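Local coordinates for protein pentafunctional AROM polypeptide (Schizosaccharomyces pombe, PDB 5SWV) that probably carries out two consecutive steps of the shikimate pathway, as a dehydroquinate dehydratase followed by a shikimate dehydrogenase, within the larger AROM polypeptide, at residues 251-261 / 302-312; 352-363 / 502-511. All blocks are in the same frame, centred on the assembly; numbering follows the deposited sequence.

Contact 1: 251-261 / 302-312; sequences PEKFFLFGKPI and DFGGANVTIPY
Lys253 and Asp302 meet where two parallel strands, 253-257 and 303-308, start side by side in the mixed sheet of the shikimate dehydrogenase substrate-binding domain. With CG beside the backbone N (chi1 -60°), the lysine heads for the aspartate: CB lies 4.0 Å from Asp302 O, and CG comes within 3.6 Å of Asp302 OD2. CD and CE skirt the same oxygen, and the bend at chi4 brings NZ to it as a salt bridge of 2.9 Å, reaching Asp302 OD2 from its syn side. Between the strands, backbone hydrogen bonds run from Asp302 O to Thr309 N, with one weak link, Phe255 N to Gly305 O.

Phe255, Phe257, Phe303, Ala306 and Val308 share the face on which Lys253 stands, and helix 295-298 packs against its aromatic rings. There Phe257 CE2 reaches Ala306 CB at 3.5 Å. Phe254, Leu256 and Asn307 point to the opposite face. The Phe254 ring takes Gly304 CA over one face in a CH-pi contact, 4.1 Å from CA to the ring centroid, while Leu256 CD1 packs on Asn307 CB at 3.6 Å. The Asn307 amide bonds outward, to Tyr283 OH and Asn334 O.

Past the strands, beside the cis peptides preceding Pro260 and Pro311, Lys259 N donates to a lone pair of Ile310 O in the carbonyl plane, at 3.0 Å.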
loop_
_atom_site.group_PDB
_atom_site.type_symbol
_atom_site.label_atom_id
_atom_site.label_comp_id
_atom_site.label_asym_id
_atom_site.label_seq_id
_atom_site.Cartn_x
_atom_site.Cartn_y
_atom_site.Cartn_z
ATOM N N PRO A 251 -18.256 2.902 13.945
ATOM C CA PRO A 251 -18.065 4.274 13.477
ATOM C C PRO A 251 -17.113 5.060 14.323
ATOM O O PRO A 251 -17.155 4.968 15.544
ATOM C CB PRO A 251 -19.456 4.899 13.611
ATOM C CG PRO A 251 -20.389 3.762 13.507
ATOM C CD PRO A 251 -19.691 2.584 14.109
ATOM N N GLU A 252 -16.332 5.904 13.666
ATOM C CA GLU A 252 -15.227 6.612 14.281
ATOM C C GLU A 252 -15.242 8.049 13.776
ATOM O O GLU A 252 -15.607 8.317 12.615
ATOM C CB GLU A 252 -13.896 5.912 13.997
ATOM C CG GLU A 252 -13.553 4.806 15.000
ATOM C CD GLU A 252 -12.457 3.843 14.527
ATOM O OE1 GLU A 252 -11.394 4.296 14.073
ATOM O OE2 GLU A 252 -12.658 2.609 14.614
ATOM N N LYS A 253 -14.894 8.967 14.677
ATOM C CA LYS A 253 -14.809 10.376 14.351
ATOM C C LYS A 253 -13.351 10.772 14.117
ATOM O O LYS A 253 -12.500 10.553 14.971
ATOM C CB LYS A 253 -15.391 11.212 15.477
ATOM C CG LYS A 253 -16.842 10.910 15.777
ATOM C CD LYS A 253 -17.633 12.182 16.025
ATOM C CE LYS A 253 -19.065 11.892 16.451
ATOM N NZ LYS A 253 -19.114 11.606 17.916
ATOM N N PHE A 254 -13.088 11.341 12.943
ATOM C CA PHE A 254 -11.779 11.873 12.567
ATOM C C PHE A 254 -11.840 13.395 12.478
ATOM O O PHE A 254 -12.899 13.972 12.263
ATOM C CB PHE A 254 -11.316 11.269 11.238
ATOM C CG PHE A 254 -10.983 9.803 11.333
ATOM C CD1 PHE A 254 -11.968 8.837 11.158
ATOM C CD2 PHE A 254 -9.692 9.382 11.627
ATOM C CE1 PHE A 254 -11.666 7.483 11.284
ATOM C CE2 PHE A 254 -9.382 8.030 11.727
ATOM C CZ PHE A 254 -10.365 7.082 11.562
ATOM N N PHE A 255 -10.688 14.032 12.661
ATOM C CA PHE A 255 -10.622 15.476 12.811
ATOM C C PHE A 255 -9.396 16.099 12.138
ATOM O O PHE A 255 -8.476 15.408 11.747
ATOM C CB PHE A 255 -10.642 15.832 14.305
ATOM C CG PHE A 255 -11.907 15.436 15.007
ATOM C CD1 PHE A 255 -13.007 16.284 15.013
ATOM C CD2 PHE A 255 -12.009 14.216 15.652
ATOM C CE1 PHE A 255 -14.192 15.916 15.652
ATOM C CE2 PHE A 255 -13.189 13.841 16.297
ATOM C CZ PHE A 255 -14.277 14.694 16.300
ATOM N N LEU A 256 -9.439 17.416 11.978
ATOM C CA LEU A 256 -8.295 18.218 11.566
ATOM C C LEU A 256 -8.114 19.315 12.609
ATOM O O LEU A 256 -9.047 20.052 12.880
ATOM C CB LEU A 256 -8.537 18.850 10.198
ATOM C CG LEU A 256 -7.441 19.788 9.652
ATOM C CD1 LEU A 256 -6.100 19.069 9.513
ATOM C CD2 LEU A 256 -7.850 20.407 8.318
ATOM N N PHE A 257 -6.928 19.404 13.207
ATOM C CA PHE A 257 -6.609 20.465 14.137
ATOM C C PHE A 257 -5.710 21.477 13.451
ATOM O O PHE A 257 -4.860 21.106 12.634
ATOM C CB PHE A 257 -5.877 19.907 15.335
ATOM C CG PHE A 257 -6.596 18.793 16.048
ATOM C CD1 PHE A 257 -7.968 18.846 16.284
ATOM C CD2 PHE A 257 -5.881 17.702 16.542
ATOM C CE1 PHE A 257 -8.603 17.821 16.974
ATOM C CE2 PHE A 257 -6.509 16.684 17.237
ATOM C CZ PHE A 257 -7.872 16.737 17.447
ATOM N N GLY A 258 -5.869 22.747 13.817
ATOM C CA GLY A 258 -5.072 23.845 13.256
ATOM C C GLY A 258 -5.878 25.125 13.190
ATOM O O GLY A 258 -7.019 25.172 13.664
ATOM N N LYS A 259 -5.288 26.158 12.587
ATOM C CA LYS A 259 -5.910 27.479 12.487
ATOM C C LYS A 259 -5.121 28.386 11.536
ATOM O O LYS A 259 -3.938 28.614 11.760
ATOM C CB LYS A 259 -5.963 28.138 13.866
ATOM C CG LYS A 259 -6.888 29.342 13.953
ATOM C CD LYS A 259 -6.713 30.057 15.292
ATOM C CE LYS A 259 -7.404 31.415 15.344
ATOM N NZ LYS A 259 -8.854 31.241 15.611
ATOM N N PRO A 260 -5.757 28.907 10.470
ATOM C CA PRO A 260 -7.130 28.684 9.982
ATOM C C PRO A 260 -7.276 27.365 9.202
ATOM O O PRO A 260 -6.370 26.977 8.474
ATOM C CB PRO A 260 -7.372 29.886 9.062
ATOM C CG PRO A 260 -6.012 30.246 8.551
ATOM C CD PRO A 260 -5.036 29.902 9.646
ATOM N N ILE A 261 -8.406 26.686 9.375
ATOM C CA ILE A 261 -8.725 25.462 8.622
ATOM C C ILE A 261 -10.083 25.498 7.907
ATOM O O ILE A 261 -10.343 24.649 7.069
ATOM C CB ILE A 261 -8.574 24.206 9.504
ATOM C CG1 ILE A 261 -9.451 24.283 10.752
ATOM C CG2 ILE A 261 -7.121 24.044 9.935
ATOM C CD1 ILE A 261 -9.352 23.062 11.632
ATOM N N ASP A 302 -15.113 7.416 20.831
ATOM C CA ASP A 302 -15.137 7.033 19.408
ATOM C C ASP A 302 -14.105 7.765 18.504
ATOM O O ASP A 302 -14.250 7.778 17.278
ATOM C CB ASP A 302 -16.564 7.225 18.868
ATOM C CG ASP A 302 -17.112 8.648 19.093
ATOM O OD1 ASP A 302 -16.498 9.438 19.846
ATOM O OD2 ASP A 302 -18.182 8.978 18.529
ATOM N N PHE A 303 -13.075 8.365 19.109
ATOM C CA PHE A 303 -12.021 9.080 18.380
ATOM C C PHE A 303 -11.173 8.075 17.626
ATOM O O PHE A 303 -10.643 7.136 18.219
ATOM C CB PHE A 303 -11.148 9.879 19.353
ATOM C CG PHE A 303 -9.928 10.504 18.722
ATOM C CD1 PHE A 303 -10.028 11.674 17.976
ATOM C CD2 PHE A 303 -8.657 9.939 18.904
ATOM C CE1 PHE A 303 -8.891 12.254 17.410
ATOM C CE2 PHE A 303 -7.520 10.516 18.339
ATOM C CZ PHE A 303 -7.636 11.672 17.589
ATOM N N GLY A 304 -11.062 8.272 16.314
ATOM C CA GLY A 304 -10.325 7.355 15.418
ATOM C C GLY A 304 -8.966 7.845 14.943
ATOM O O GLY A 304 -8.166 7.051 14.467
ATOM N N GLY A 305 -8.729 9.153 15.055
ATOM C CA GLY A 305 -7.475 9.787 14.684
ATOM C C GLY A 305 -7.660 11.258 14.335
ATOM O O GLY A 305 -8.782 11.735 14.267
ATOM N N ALA A 306 -6.562 11.980 14.112
ATOM C CA ALA A 306 -6.660 13.344 13.590
ATOM C C ALA A 306 -5.396 13.847 12.898
ATOM O O ALA A 306 -4.284 13.502 13.284
ATOM C CB ALA A 306 -7.069 14.305 14.697
ATOM N N ASN A 307 -5.601 14.647 11.858
ATOM C CA ASN A 307 -4.536 15.397 11.222
ATOM C C ASN A 307 -4.269 16.696 11.992
ATOM O O ASN A 307 -5.160 17.252 12.652
ATOM C CB ASN A 307 -4.877 15.726 9.759
ATOM C CG ASN A 307 -4.690 14.544 8.821
ATOM O OD1 ASN A 307 -5.604 14.124 8.126
ATOM N ND2 ASN A 307 -3.488 14.025 8.780
ATOM N N VAL A 308 -3.029 17.167 11.900
ATOM C CA VAL A 308 -2.594 18.412 12.524
ATOM C C VAL A 308 -1.884 19.238 11.469
ATOM O O VAL A 308 -0.979 18.753 10.786
ATOM C CB VAL A 308 -1.639 18.153 13.706
ATOM C CG1 VAL A 308 -1.419 19.426 14.509
ATOM C CG2 VAL A 308 -2.196 17.071 14.617
ATOM N N THR A 309 -2.320 20.482 11.324
ATOM C CA THR A 309 -1.651 21.441 10.445
ATOM C C THR A 309 -1.187 22.635 11.283
ATOM O O THR A 309 -1.201 22.582 12.517
ATOM C CB THR A 309 -2.558 21.831 9.246
ATOM O OG1 THR A 309 -1.824 22.617 8.308
ATOM C CG2 THR A 309 -3.812 22.614 9.671
ATOM N N ILE A 310 -0.755 23.694 10.610
ATOM C CA ILE A 310 -0.218 24.896 11.262
ATOM C C ILE A 310 -1.284 25.500 12.167
ATOM O O ILE A 310 -2.445 25.582 11.747
ATOM C CB ILE A 310 0.210 25.943 10.192
ATOM C CG1 ILE A 310 1.459 25.460 9.425
ATOM C CG2 ILE A 310 0.487 27.314 10.804
ATOM C CD1 ILE A 310 1.525 25.944 7.983
ATOM N N PRO A 311 -0.912 25.961 13.381
ATOM C CA PRO A 311 0.404 26.095 13.993
ATOM C C PRO A 311 0.673 25.073 15.109
ATOM O O PRO A 311 1.376 25.396 16.074
ATOM C CB PRO A 311 0.306 27.496 14.594
ATOM C CG PRO A 311 -1.099 27.519 15.149
ATOM C CD PRO A 311 -1.922 26.608 14.255
ATOM N N TYR A 312 0.148 23.855 14.966
ATOM C CA TYR A 312 0.126 22.891 16.062
ATOM C C TYR A 312 0.932 21.598 15.847
ATOM O O TYR A 312 0.929 20.728 16.726
ATOM C CB TYR A 312 -1.327 22.543 16.376
ATOM C CG TYR A 312 -2.198 23.680 16.885
ATOM C CD1 TYR A 312 -1.678 24.739 17.658
ATOM C CD2 TYR A 312 -3.572 23.675 16.635
ATOM C CE1 TYR A 312 -2.500 25.768 18.125
ATOM C CE2 TYR A 312 -4.399 24.693 17.104
ATOM C CZ TYR A 312 -3.861 25.733 17.852
ATOM O OH TYR A 312 -4.695 26.713 18.333
#

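Contact 2: 352-363 / 502-511; sequences TDWRGIYDTFAN and EALVRQGLAS
Gly356 and Ala503 bring the two helices together, their CA atoms 4.0 Å apart. With no side chain at Gly356, its CA can approach Ala503 O, and the segment axes pass 7.3 Å from each other at 110°. On one flank of this crossing the Gln507 chain lies along the start of helix 353-363, its CG against Thr352 O. Thr352 OG1 sits 3.2 Å from both Gln507 O and Ser511 OG, the latter also hydrogen-bonded to Thr335 OG1. Ala510 CB packs on Thr352 CG2 and lies over a face of the Arg355 guanidinium, and water 1 joins Arg355 NH1 to Ala510 O.

The other flank is polar and watered. Arg506 drops as a knob among Gly356, Asp359, Thr360 and Asn363, and its guanidinium stacks on the Asn363 amide with the planes 9° apart. Glu502 OE2 holds that guanidinium from the edge, taking bonds from Arg506 NE and NH2, which, with the stack, restrains how the group can turn; Phe522 adds a cation-pi contact. Water 4 joins Arg506 NH1 to Asn363 OD1. Water 2 ties Asp359 OD2 to Arg506 O. Such crossed helices, linking substrate-binding and nucleotide-binding domains, are characteristic of the two-domain shikimate dehydrogenase fold.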
loop_
_atom_site.group_PDB
_atom_site.type_symbol
_atom_site.label_atom_id
_atom_site.label_comp_id
_atom_site.label_asym_id
_atom_site.label_seq_id
_atom_site.Cartn_x
_atom_site.Cartn_y
_atom_site.Cartn_z
ATOM N N THR A 352 3.151 12.250 7.816
ATOM C CA THR A 352 3.056 11.824 6.421
ATOM C C THR A 352 3.430 12.899 5.411
ATOM O O THR A 352 3.318 12.655 4.216
ATOM C CB THR A 352 1.635 11.378 6.081
ATOM O OG1 THR A 352 0.745 12.447 6.369
ATOM C CG2 THR A 352 1.246 10.165 6.874
ATOM N N ASP A 353 3.885 14.070 5.852
ATOM C CA ASP A 353 4.250 15.132 4.900
ATOM C C ASP A 353 5.224 14.628 3.823
ATOM O O ASP A 353 5.000 14.831 2.632
ATOM C CB ASP A 353 4.800 16.372 5.625
ATOM C CG ASP A 353 3.698 17.175 6.378
ATOM O OD1 ASP A 353 2.489 17.077 6.021
ATOM O OD2 ASP A 353 4.046 17.912 7.331
ATOM N N TRP A 354 6.265 13.916 4.237
ATOM C CA TRP A 354 7.208 13.310 3.282
ATOM C C TRP A 354 6.568 12.334 2.280
ATOM O O TRP A 354 7.034 12.216 1.144
ATOM C CB TRP A 354 8.366 12.617 4.015
ATOM C CG TRP A 354 8.029 11.324 4.665
ATOM C CD1 TRP A 354 7.425 11.147 5.871
ATOM C CD2 TRP A 354 8.274 10.014 4.143
ATOM N NE1 TRP A 354 7.277 9.804 6.140
ATOM C CE2 TRP A 354 7.801 9.088 5.101
ATOM C CE3 TRP A 354 8.858 9.534 2.962
ATOM C CZ2 TRP A 354 7.902 7.712 4.926
ATOM C CZ3 TRP A 354 8.959 8.165 2.778
ATOM C CH2 TRP A 354 8.477 7.266 3.759
ATOM N N ARG A 355 5.522 11.632 2.707
ATOM C CA ARG A 355 4.853 10.658 1.859
ATOM C C ARG A 355 4.241 11.330 0.630
ATOM O O ARG A 355 4.202 10.734 -0.446
ATOM C CB ARG A 355 3.776 9.903 2.645
ATOM C CG ARG A 355 4.322 9.046 3.789
ATOM C CD ARG A 355 5.080 7.816 3.290
ATOM N NE ARG A 355 4.171 7.085 2.438
ATOM C CZ ARG A 355 3.196 6.304 2.877
ATOM N NH1 ARG A 355 3.030 6.054 4.171
ATOM N NH2 ARG A 355 2.385 5.744 2.005
ATOM N N GLY A 356 3.778 12.569 0.783
ATOM C CA GLY A 356 3.312 13.352 -0.347
ATOM C C GLY A 356 4.349 13.437 -1.457
ATOM O O GLY A 356 4.003 13.412 -2.645
ATOM N N ILE A 357 5.618 13.531 -1.061
ATOM C CA ILE A 357 6.734 13.570 -2.001
ATOM C C ILE A 357 7.072 12.173 -2.472
ATOM O O ILE A 357 7.032 11.895 -3.655
ATOM C CB ILE A 357 7.974 14.232 -1.372
ATOM C CG1 ILE A 357 7.624 15.673 -0.943
ATOM C CG2 ILE A 357 9.138 14.245 -2.363
ATOM C CD1 ILE A 357 8.679 16.346 -0.099
ATOM N N TYR A 358 7.378 11.296 -1.534
ATOM C CA TYR A 358 7.760 9.943 -1.848
ATOM C C TYR A 358 6.757 9.229 -2.736
ATOM O O TYR A 358 7.118 8.727 -3.793
ATOM C CB TYR A 358 7.965 9.144 -0.560
ATOM C CG TYR A 358 8.436 7.746 -0.822
ATOM C CD1 TYR A 358 7.526 6.722 -1.018
ATOM C CD2 TYR A 358 9.796 7.453 -0.923
ATOM C CE1 TYR A 358 7.952 5.430 -1.292
ATOM C CE2 TYR A 358 10.239 6.167 -1.183
ATOM C CZ TYR A 358 9.313 5.159 -1.373
ATOM O OH TYR A 358 9.707 3.880 -1.647
ATOM N N ASP A 359 5.500 9.181 -2.301
ATOM C CA ASP A 359 4.456 8.414 -2.998
ATOM C C ASP A 359 4.134 8.979 -4.385
ATOM O O ASP A 359 3.669 8.242 -5.271
ATOM C CB ASP A 359 3.136 8.386 -2.213
ATOM C CG ASP A 359 3.221 7.666 -0.868
ATOM O OD1 ASP A 359 4.277 7.124 -0.469
ATOM O OD2 ASP A 359 2.173 7.643 -0.190
ATOM N N THR A 360 4.323 10.285 -4.561
ATOM C CA THR A 360 4.083 10.917 -5.854
ATOM C C THR A 360 5.095 10.395 -6.879
ATOM O O THR A 360 4.707 9.975 -7.959
ATOM C CB THR A 360 4.138 12.448 -5.739
ATOM O OG1 THR A 360 3.095 12.880 -4.870
ATOM C CG2 THR A 360 3.957 13.110 -7.081
ATOM N N PHE A 361 6.377 10.406 -6.516
ATOM C CA PHE A 361 7.434 9.828 -7.343
ATOM C C PHE A 361 7.221 8.337 -7.560
ATOM O O PHE A 361 7.287 7.857 -8.690
ATOM C CB PHE A 361 8.823 10.082 -6.729
ATOM C CG PHE A 361 9.358 11.465 -6.999
ATOM C CD1 PHE A 361 9.872 11.797 -8.246
ATOM C CD2 PHE A 361 9.358 12.436 -6.010
ATOM C CE1 PHE A 361 10.353 13.068 -8.503
ATOM C CE2 PHE A 361 9.852 13.713 -6.263
ATOM C CZ PHE A 361 10.341 14.028 -7.513
ATOM N N ALA A 362 6.938 7.612 -6.485
ATOM C CA ALA A 362 6.706 6.165 -6.583
ATOM C C ALA A 362 5.707 5.814 -7.696
ATOM O O ALA A 362 5.955 4.888 -8.468
ATOM C CB ALA A 362 6.242 5.601 -5.250
ATOM N N ASN A 363 4.620 6.584 -7.795
ATOM C CA ASN A 363 3.585 6.376 -8.817
ATOM C C ASN A 363 3.882 6.992 -10.176
ATOM O O ASN A 363 3.471 6.442 -11.198
ATOM C CB ASN A 363 2.208 6.867 -8.321
ATOM C CG ASN A 363 1.567 5.896 -7.340
ATOM O OD1 ASN A 363 0.747 5.046 -7.726
ATOM N ND2 ASN A 363 1.970 5.985 -6.069
ATOM N N GLU A 502 -1.453 17.222 -5.869
ATOM C CA GLU A 502 -1.255 15.788 -5.873
ATOM C C GLU A 502 -0.563 15.323 -4.591
ATOM O O GLU A 502 -1.021 14.384 -3.954
ATOM C CB GLU A 502 -0.475 15.326 -7.099
ATOM C CG GLU A 502 0.010 13.892 -6.960
ATOM C CD GLU A 502 0.379 13.248 -8.257
ATOM O OE1 GLU A 502 0.419 13.950 -9.283
ATOM O OE2 GLU A 502 0.639 12.029 -8.224
ATOM N N ALA A 503 0.527 15.977 -4.218
ATOM C CA ALA A 503 1.237 15.599 -3.001
ATOM C C ALA A 503 0.388 15.732 -1.758
ATOM O O ALA A 503 0.401 14.844 -0.920
ATOM C CB ALA A 503 2.504 16.413 -2.836
ATOM N N LEU A 504 -0.340 16.839 -1.642
ATOM C CA LEU A 504 -1.278 17.053 -0.523
ATOM C C LEU A 504 -2.299 15.918 -0.422
ATOM O O LEU A 504 -2.600 15.438 0.674
ATOM C CB LEU A 504 -2.039 18.382 -0.660
ATOM C CG LEU A 504 -2.746 18.919 0.616
ATOM C CD1 LEU A 504 -2.724 20.445 0.545
ATOM C CD2 LEU A 504 -4.187 18.422 0.924
ATOM N N VAL A 505 -2.823 15.496 -1.566
ATOM C CA VAL A 505 -3.787 14.415 -1.588
ATOM C C VAL A 505 -3.177 13.111 -1.113
ATOM O O VAL A 505 -3.809 12.391 -0.342
ATOM C CB VAL A 505 -4.415 14.249 -2.980
ATOM C CG1 VAL A 505 -5.151 12.915 -3.114
ATOM C CG2 VAL A 505 -5.369 15.404 -3.237
ATOM N N ARG A 506 -1.960 12.816 -1.554
ATOM C CA ARG A 506 -1.282 11.592 -1.137
ATOM C C ARG A 506 -0.836 11.586 0.340
ATOM O O ARG A 506 -0.716 10.508 0.915
ATOM C CB ARG A 506 -0.127 11.271 -2.084
ATOM C CG ARG A 506 -0.572 11.018 -3.526
ATOM C CD ARG A 506 0.518 10.367 -4.375
ATOM N NE ARG A 506 0.238 10.322 -5.823
ATOM C CZ ARG A 506 -0.461 9.373 -6.465
ATOM N NH1 ARG A 506 -1.025 8.352 -5.831
ATOM N NH2 ARG A 506 -0.604 9.454 -7.776
ATOM N N GLN A 507 -0.609 12.763 0.946
ATOM C CA GLN A 507 -0.366 12.870 2.411
ATOM C C GLN A 507 -1.551 12.399 3.199
ATOM O O GLN A 507 -1.405 11.617 4.141
ATOM C CB GLN A 507 -0.115 14.303 2.872
ATOM C CG GLN A 507 1.228 14.852 2.466
ATOM C CD GLN A 507 1.321 16.351 2.674
ATOM O OE1 GLN A 507 0.464 16.945 3.355
ATOM N NE2 GLN A 507 2.365 16.979 2.084
ATOM N N GLY A 508 -2.713 12.933 2.822
ATOM C CA GLY A 508 -3.989 12.525 3.381
ATOM C C GLY A 508 -4.249 11.044 3.211
ATOM O O GLY A 508 -4.698 10.402 4.148
ATOM N N LEU A 509 -3.955 10.496 2.034
ATOM C CA LEU A 509 -4.197 9.070 1.773
ATOM C C LEU A 509 -3.306 8.167 2.629
ATOM O O LEU A 509 -3.757 7.157 3.148
ATOM C CB LEU A 509 -4.052 8.743 0.281
ATOM C CG LEU A 509 -5.134 9.361 -0.622
ATOM C CD1 LEU A 509 -4.769 9.237 -2.097
ATOM C CD2 LEU A 509 -6.488 8.731 -0.376
ATOM N N ALA A 510 -2.054 8.555 2.796
ATOM C CA ALA A 510 -1.158 7.884 3.734
ATOM C C ALA A 510 -1.689 7.904 5.176
ATOM O O ALA A 510 -1.609 6.905 5.888
ATOM C CB ALA A 510 0.215 8.534 3.680
ATOM N N SER A 511 -2.229 9.042 5.600
ATOM C CA SER A 511 -2.809 9.147 6.932
ATOM C C SER A 511 -3.992 8.206 7.053
ATOM O O SER A 511 -4.122 7.481 8.046
ATOM C CB SER A 511 -3.234 10.577 7.227
ATOM O OG SER A 511 -2.116 11.446 7.228
HETATM O O HOH W 1 0.447 5.104 4.751
HETATM O O HOH W 2 -0.624 8.152 -0.612
HETATM O O HOH W 3 2.190 10.299 -9.523
HETATM O O HOH W 4 -1.907 6.372 -7.677
#

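After the N-terminal dehydroquinase barrel, the chain enters strand 253-257. Contact 1 closes a loop of 40 residues, through helix 266-277, strand 282-285 and helix 295-298, by setting strand 303-308 on the far side of 253-257 from 282-285. Contact 2 opens only after strands 335-340 and 345-350 have been laid down. It closes a much longer excursion of 138 residues, which holds the parallel six-stranded sheet, when helix 500-516 returns to helix 353-364. The two contacts thus follow in series, neither nested nor crossed. Their centres are 18 Å apart, and Asn307 ND2 makes a weak hydrogen bond to Ser511 OG, joining sheet to returning helix.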